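Long-range contact in muconate cycloisomerase (Azorhizobium caulinodans, PDB 3MY9), which belongs to the mandelate racemase/muconate lactonizing enzyme group of the enolase superfamily and binds magnesium in its barrel domain: residues A[124-138]-A[345-358]. Sequence-based numbering, arbitrary orientation.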
loop_
_atom_site.group_PDB
_atom_site.type_symbol
_atom_site.label_atom_id
_atom_site.label_comp_id
_atom_site.label_asym_id
_atom_site.label_seq_id
_atom_site.Cartn_x
_atom_site.Cartn_y
_atom_site.Cartn_z
ATOM N N VAL A 124 -13.724 -41.521 -12.632
ATOM C CA VAL A 124 -13.330 -40.518 -11.680
ATOM C C VAL A 124 -13.575 -39.102 -12.233
ATOM O O VAL A 124 -14.095 -38.246 -11.519
ATOM C CB VAL A 124 -11.883 -40.764 -11.207
ATOM C CG1 VAL A 124 -11.381 -39.598 -10.417
ATOM C CG2 VAL A 124 -11.847 -42.055 -10.364
ATOM N N ALA A 125 -13.231 -38.849 -13.494
ATOM C CA ALA A 125 -13.594 -37.566 -14.131
ATOM C C ALA A 125 -15.096 -37.235 -13.954
ATOM O O ALA A 125 -15.449 -36.112 -13.622
ATOM C CB ALA A 125 -13.233 -37.583 -15.610
ATOM N N ASP A 126 -15.954 -38.222 -14.213
ATOM C CA ASP A 126 -17.415 -38.098 -14.070
ATOM C C ASP A 126 -17.833 -37.629 -12.676
ATOM O O ASP A 126 -18.773 -36.868 -12.545
ATOM C CB ASP A 126 -18.112 -39.456 -14.294
ATOM C CG ASP A 126 -17.919 -40.022 -15.686
ATOM O OD1 ASP A 126 -17.698 -39.233 -16.623
ATOM O OD2 ASP A 126 -18.037 -41.272 -15.842
ATOM N N LEU A 127 -17.157 -38.155 -11.658
ATOM C CA LEU A 127 -17.386 -37.824 -10.261
ATOM C C LEU A 127 -16.775 -36.485 -9.828
ATOM O O LEU A 127 -16.946 -36.057 -8.660
ATOM C CB LEU A 127 -16.802 -38.928 -9.387
ATOM C CG LEU A 127 -17.466 -40.298 -9.568
ATOM C CD1 LEU A 127 -16.643 -41.374 -8.882
ATOM C CD2 LEU A 127 -18.886 -40.239 -9.012
ATOM N N LEU A 128 -16.033 -35.854 -10.740
ATOM C CA LEU A 128 -15.361 -34.588 -10.485
ATOM C C LEU A 128 -15.934 -33.475 -11.371
ATOM O O LEU A 128 -15.274 -32.460 -11.625
ATOM C CB LEU A 128 -13.847 -34.753 -10.738
ATOM C CG LEU A 128 -13.153 -35.676 -9.725
ATOM C CD1 LEU A 128 -11.662 -35.774 -10.007
ATOM C CD2 LEU A 128 -13.412 -35.233 -8.277
ATOM N N GLY A 129 -17.155 -33.700 -11.867
ATOM C CA GLY A 129 -17.892 -32.699 -12.626
ATOM C C GLY A 129 -18.026 -33.044 -14.090
ATOM O O GLY A 129 -18.673 -32.313 -14.834
ATOM N N GLY A 130 -17.398 -34.143 -14.498
ATOM C CA GLY A 130 -17.428 -34.603 -15.864
ATOM C C GLY A 130 -16.203 -34.171 -16.648
ATOM O O GLY A 130 -15.590 -33.155 -16.341
ATOM N N ARG A 131 -15.848 -34.969 -17.648
ATOM C CA ARG A 131 -14.809 -34.623 -18.602
ATOM C C ARG A 131 -15.125 -33.333 -19.329
ATOM O O ARG A 131 -16.274 -33.073 -19.687
ATOM C CB ARG A 131 -14.659 -35.677 -19.693
ATOM C CG ARG A 131 -14.143 -37.033 -19.257
ATOM C CD ARG A 131 -13.701 -37.849 -20.492
ATOM N NE ARG A 131 -13.073 -39.123 -20.119
ATOM C CZ ARG A 131 -12.488 -39.941 -20.994
ATOM N NH1 ARG A 131 -12.469 -39.633 -22.289
ATOM N NH2 ARG A 131 -11.917 -41.071 -20.583
ATOM N N VAL A 132 -14.063 -32.559 -19.544
ATOM C CA VAL A 132 -14.065 -31.404 -20.385
ATOM C C VAL A 132 -13.058 -31.582 -21.529
ATOM O O VAL A 132 -13.058 -30.809 -22.478
ATOM C CB VAL A 132 -13.737 -30.164 -19.544
ATOM C CG1 VAL A 132 -13.381 -29.035 -20.432
ATOM C CG2 VAL A 132 -14.977 -29.820 -18.654
ATOM N N ARG A 133 -12.231 -32.627 -21.442
ATOM C CA ARG A 133 -11.346 -33.024 -22.532
ATOM C C ARG A 133 -11.063 -34.520 -22.491
ATOM O O ARG A 133 -11.181 -35.157 -21.448
ATOM C CB ARG A 133 -10.033 -32.219 -22.463
ATOM C CG ARG A 133 -9.297 -32.351 -21.133
ATOM C CD ARG A 133 -8.003 -31.568 -21.155
ATOM N NE ARG A 133 -8.195 -30.122 -21.209
ATOM C CZ ARG A 133 -8.416 -29.332 -20.162
ATOM N NH1 ARG A 133 -8.475 -29.815 -18.918
ATOM N NH2 ARG A 133 -8.545 -28.028 -20.354
ATOM N N ASP A 134 -10.673 -35.064 -23.642
ATOM C CA ASP A 134 -10.426 -36.498 -23.811
ATOM C C ASP A 134 -8.957 -36.900 -23.985
ATOM O O ASP A 134 -8.619 -38.095 -23.926
ATOM C CB ASP A 134 -11.195 -36.967 -25.037
ATOM C CG ASP A 134 -12.683 -36.691 -24.925
ATOM O OD1 ASP A 134 -13.293 -37.054 -23.894
ATOM O OD2 ASP A 134 -13.230 -36.091 -25.875
ATOM N N ARG A 135 -8.114 -35.894 -24.259
ATOM C CA ARG A 135 -6.677 -36.037 -24.426
ATOM C C ARG A 135 -6.004 -34.901 -23.651
ATOM O O ARG A 135 -6.622 -33.857 -23.426
ATOM C CB ARG A 135 -6.298 -35.895 -25.912
ATOM C CG ARG A 135 -7.075 -36.741 -26.846
ATOM C CD ARG A 135 -6.781 -36.423 -28.297
ATOM N NE ARG A 135 -7.368 -37.416 -29.185
ATOM C CZ ARG A 135 -7.082 -37.524 -30.486
ATOM N NH1 ARG A 135 -6.218 -36.688 -31.067
ATOM N NH2 ARG A 135 -7.659 -38.459 -31.214
ATOM N N ILE A 136 -4.749 -35.085 -23.256
ATOM C CA ILE A 136 -4.012 -34.065 -22.547
ATOM C C ILE A 136 -2.680 -33.829 -23.259
ATOM O O ILE A 136 -1.883 -34.750 -23.366
ATOM C CB ILE A 136 -3.694 -34.462 -21.111
ATOM C CG1 ILE A 136 -4.947 -34.963 -20.379
ATOM C CG2 ILE A 136 -3.087 -33.255 -20.382
ATOM C CD1 ILE A 136 -4.659 -35.580 -19.021
ATOM N N PRO A 137 -2.431 -32.593 -23.742
ATOM C CA PRO A 137 -1.119 -32.358 -24.356
ATOM C C PRO A 137 0.027 -32.799 -23.428
ATOM O O PRO A 137 -0.002 -32.536 -22.227
ATOM C CB PRO A 137 -1.097 -30.847 -24.597
ATOM C CG PRO A 137 -2.544 -30.442 -24.618
ATOM C CD PRO A 137 -3.233 -31.361 -23.645
ATOM N N LEU A 138 0.971 -33.531 -23.997
ATOM C CA LEU A 138 2.111 -34.076 -23.268
ATOM C C LEU A 138 3.393 -33.388 -23.751
ATOM O O LEU A 138 3.753 -33.468 -24.940
ATOM C CB LEU A 138 2.197 -35.585 -23.504
ATOM C CG LEU A 138 3.384 -36.296 -22.862
ATOM C CD1 LEU A 138 3.210 -36.375 -21.353
ATOM C CD2 LEU A 138 3.572 -37.681 -23.464
ATOM N N ASN A 345 -0.152 -42.817 -24.646
ATOM C CA ASN A 345 0.046 -41.535 -25.287
ATOM C C ASN A 345 0.378 -41.721 -26.772
ATOM O O ASN A 345 0.979 -42.720 -27.151
ATOM C CB ASN A 345 1.118 -40.712 -24.549
ATOM C CG ASN A 345 2.516 -41.248 -24.741
ATOM O OD1 ASN A 345 3.293 -40.723 -25.551
ATOM N ND2 ASN A 345 2.846 -42.312 -24.014
ATOM N N SER A 346 -0.046 -40.767 -27.593
ATOM C CA SER A 346 0.215 -40.782 -29.036
ATOM C C SER A 346 0.192 -39.377 -29.599
ATOM O O SER A 346 -0.605 -38.542 -29.166
ATOM C CB SER A 346 -0.845 -41.603 -29.773
ATOM O OG SER A 346 -0.452 -41.825 -31.125
ATOM N N ALA A 347 1.057 -39.126 -30.575
ATOM C CA ALA A 347 1.077 -37.863 -31.310
ATOM C C ALA A 347 1.074 -36.609 -30.406
ATOM O O ALA A 347 0.480 -35.592 -30.751
ATOM C CB ALA A 347 -0.085 -37.828 -32.296
ATOM N N GLY A 348 1.746 -36.682 -29.258
ATOM C CA GLY A 348 1.896 -35.524 -28.375
ATOM C C GLY A 348 0.843 -35.330 -27.316
ATOM O O GLY A 348 0.774 -34.262 -26.708
ATOM N N HIS A 349 0.051 -36.365 -27.046
ATOM C CA HIS A 349 -1.000 -36.258 -26.038
ATOM C C HIS A 349 -1.242 -37.572 -25.333
ATOM O O HIS A 349 -1.143 -38.626 -25.944
ATOM C CB HIS A 349 -2.307 -35.727 -26.642
ATOM C CG HIS A 349 -2.822 -36.530 -27.798
ATOM N ND1 HIS A 349 -2.697 -36.118 -29.108
ATOM C CD2 HIS A 349 -3.474 -37.717 -27.840
ATOM C CE1 HIS A 349 -3.244 -37.018 -29.907
ATOM N NE2 HIS A 349 -3.715 -38.001 -29.162
ATOM N N VAL A 350 -1.569 -37.496 -24.045
ATOM C CA VAL A 350 -2.012 -38.665 -23.294
ATOM C C VAL A 350 -3.486 -38.944 -23.618
ATOM O O VAL A 350 -4.283 -38.017 -23.714
ATOM C CB VAL A 350 -1.889 -38.417 -21.757
ATOM C CG1 VAL A 350 -2.503 -39.563 -20.975
ATOM C CG2 VAL A 350 -0.445 -38.224 -21.363
ATOM N N ILE A 351 -3.848 -40.213 -23.777
ATOM C CA ILE A 351 -5.242 -40.590 -24.034
ATOM C C ILE A 351 -5.846 -40.857 -22.678
ATOM O O ILE A 351 -5.279 -41.635 -21.901
ATOM C CB ILE A 351 -5.356 -41.820 -24.912
ATOM C CG1 ILE A 351 -4.445 -41.684 -26.127
ATOM C CG2 ILE A 351 -6.825 -42.032 -25.365
ATOM C CD1 ILE A 351 -4.811 -40.525 -26.989
ATOM N N VAL A 352 -6.932 -40.151 -22.352
ATOM C CA VAL A 352 -7.551 -40.309 -21.036
ATOM C C VAL A 352 -8.265 -41.649 -21.066
ATOM O O VAL A 352 -9.163 -41.852 -21.892
ATOM C CB VAL A 352 -8.523 -39.138 -20.659
ATOM C CG1 VAL A 352 -9.175 -39.389 -19.304
ATOM C CG2 VAL A 352 -7.787 -37.802 -20.613
ATOM N N PRO A 353 -7.829 -42.600 -20.214
ATOM C CA PRO A 353 -8.378 -43.942 -20.270
ATOM C C PRO A 353 -9.873 -43.921 -20.033
ATOM O O PRO A 353 -10.355 -43.175 -19.187
ATOM C CB PRO A 353 -7.700 -44.649 -19.092
ATOM C CG PRO A 353 -7.435 -43.545 -18.131
ATOM C CD PRO A 353 -6.998 -42.420 -19.013
ATOM N N ASP A 354 -10.580 -44.739 -20.788
ATOM C CA ASP A 354 -12.017 -44.864 -20.695
ATOM C C ASP A 354 -12.352 -45.902 -19.616
ATOM O O ASP A 354 -11.486 -46.701 -19.193
ATOM C CB ASP A 354 -12.577 -45.308 -22.069
ATOM C CG ASP A 354 -12.283 -44.288 -23.194
ATOM O OD1 ASP A 354 -12.052 -43.081 -22.903
ATOM O OD2 ASP A 354 -12.277 -44.700 -24.371
ATOM N N GLY A 355 -13.600 -45.890 -19.164
ATOM C CA GLY A 355 -14.062 -46.924 -18.252
ATOM C C GLY A 355 -14.272 -46.436 -16.845
ATOM O O GLY A 355 -13.791 -45.367 -16.479
ATOM N N PRO A 356 -14.991 -47.222 -16.039
ATOM C CA PRO A 356 -15.364 -46.772 -14.698
ATOM C C PRO A 356 -14.180 -46.588 -13.762
ATOM O O PRO A 356 -13.104 -47.148 -13.994
ATOM C CB PRO A 356 -16.270 -47.894 -14.183
ATOM C CG PRO A 356 -15.978 -49.067 -15.021
ATOM C CD PRO A 356 -15.549 -48.542 -16.356
ATOM N N GLY A 357 -14.394 -45.820 -12.693
ATOM C CA GLY A 357 -13.350 -45.572 -11.720
ATOM C C GLY A 357 -12.162 -44.902 -12.374
ATOM O O GLY A 357 -12.329 -43.979 -13.176
ATOM N N LEU A 358 -10.964 -45.392 -12.054
ATOM C CA LEU A 358 -9.733 -44.856 -12.646
ATOM C C LEU A 358 -9.583 -45.271 -14.118
ATOM O O LEU A 358 -8.881 -44.610 -14.877
ATOM C CB LEU A 358 -8.508 -45.285 -11.841
ATOM C CG LEU A 358 -8.355 -44.613 -10.474
ATOM C CD1 LEU A 358 -7.414 -45.399 -9.572
ATOM C CD2 LEU A 358 -7.900 -43.167 -10.629
#
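An antiparallel ladder, in which the first barrel strand of this enolase-superfamily fold pairs with the hairpin strand 349-351, joins Ile136 to Val350 through two backbone bonds, Ile136 N to Val350 O (3.0 Å) and Val350 N to Ile136 O (2.8 Å). The pairing runs on at both ends: Leu138 N bonds to Gly348 O in the type I' turn 346-349, and Val352 N to Asp134 O. On one face of the ladder Arg135, extended from CG to NE (chi3 170°), carries CD over the imidazole of His349 in a CH-pi contact, 3.7 Å from the ring centroid; its guanidinium, 20° from the ring plane, runs out past the NE2/CE1 rim. Ile136 CG1 meets Val352 CG2 at 4.0 Å on the other side, where Leu138 CD1 also packs on Val350 CG2. Beyond the strands, Arg131 ties the two loops together. Its NH2 forms a salt bridge with Asp354, donating to the anti lone pair of OD1 (3.1 Å), which lies 27° out of the guanidinium plane, and a weak bond to Val352 O, while NH1 holds Asp134 OD1 (3.1 Å); Val352 CG1 lies over one guanidinium face. Asp134 is also bridged by Arg86 of the second subunit. Farther along, Val124 N bonds to Gly357 O (2.9 Å). Helix 305-316 packs against Ile136 and Val352, whereas helix 102-120 touches Val124 and Leu358; strand 164-168 flanks strand 135-142 on the side away from the hairpin.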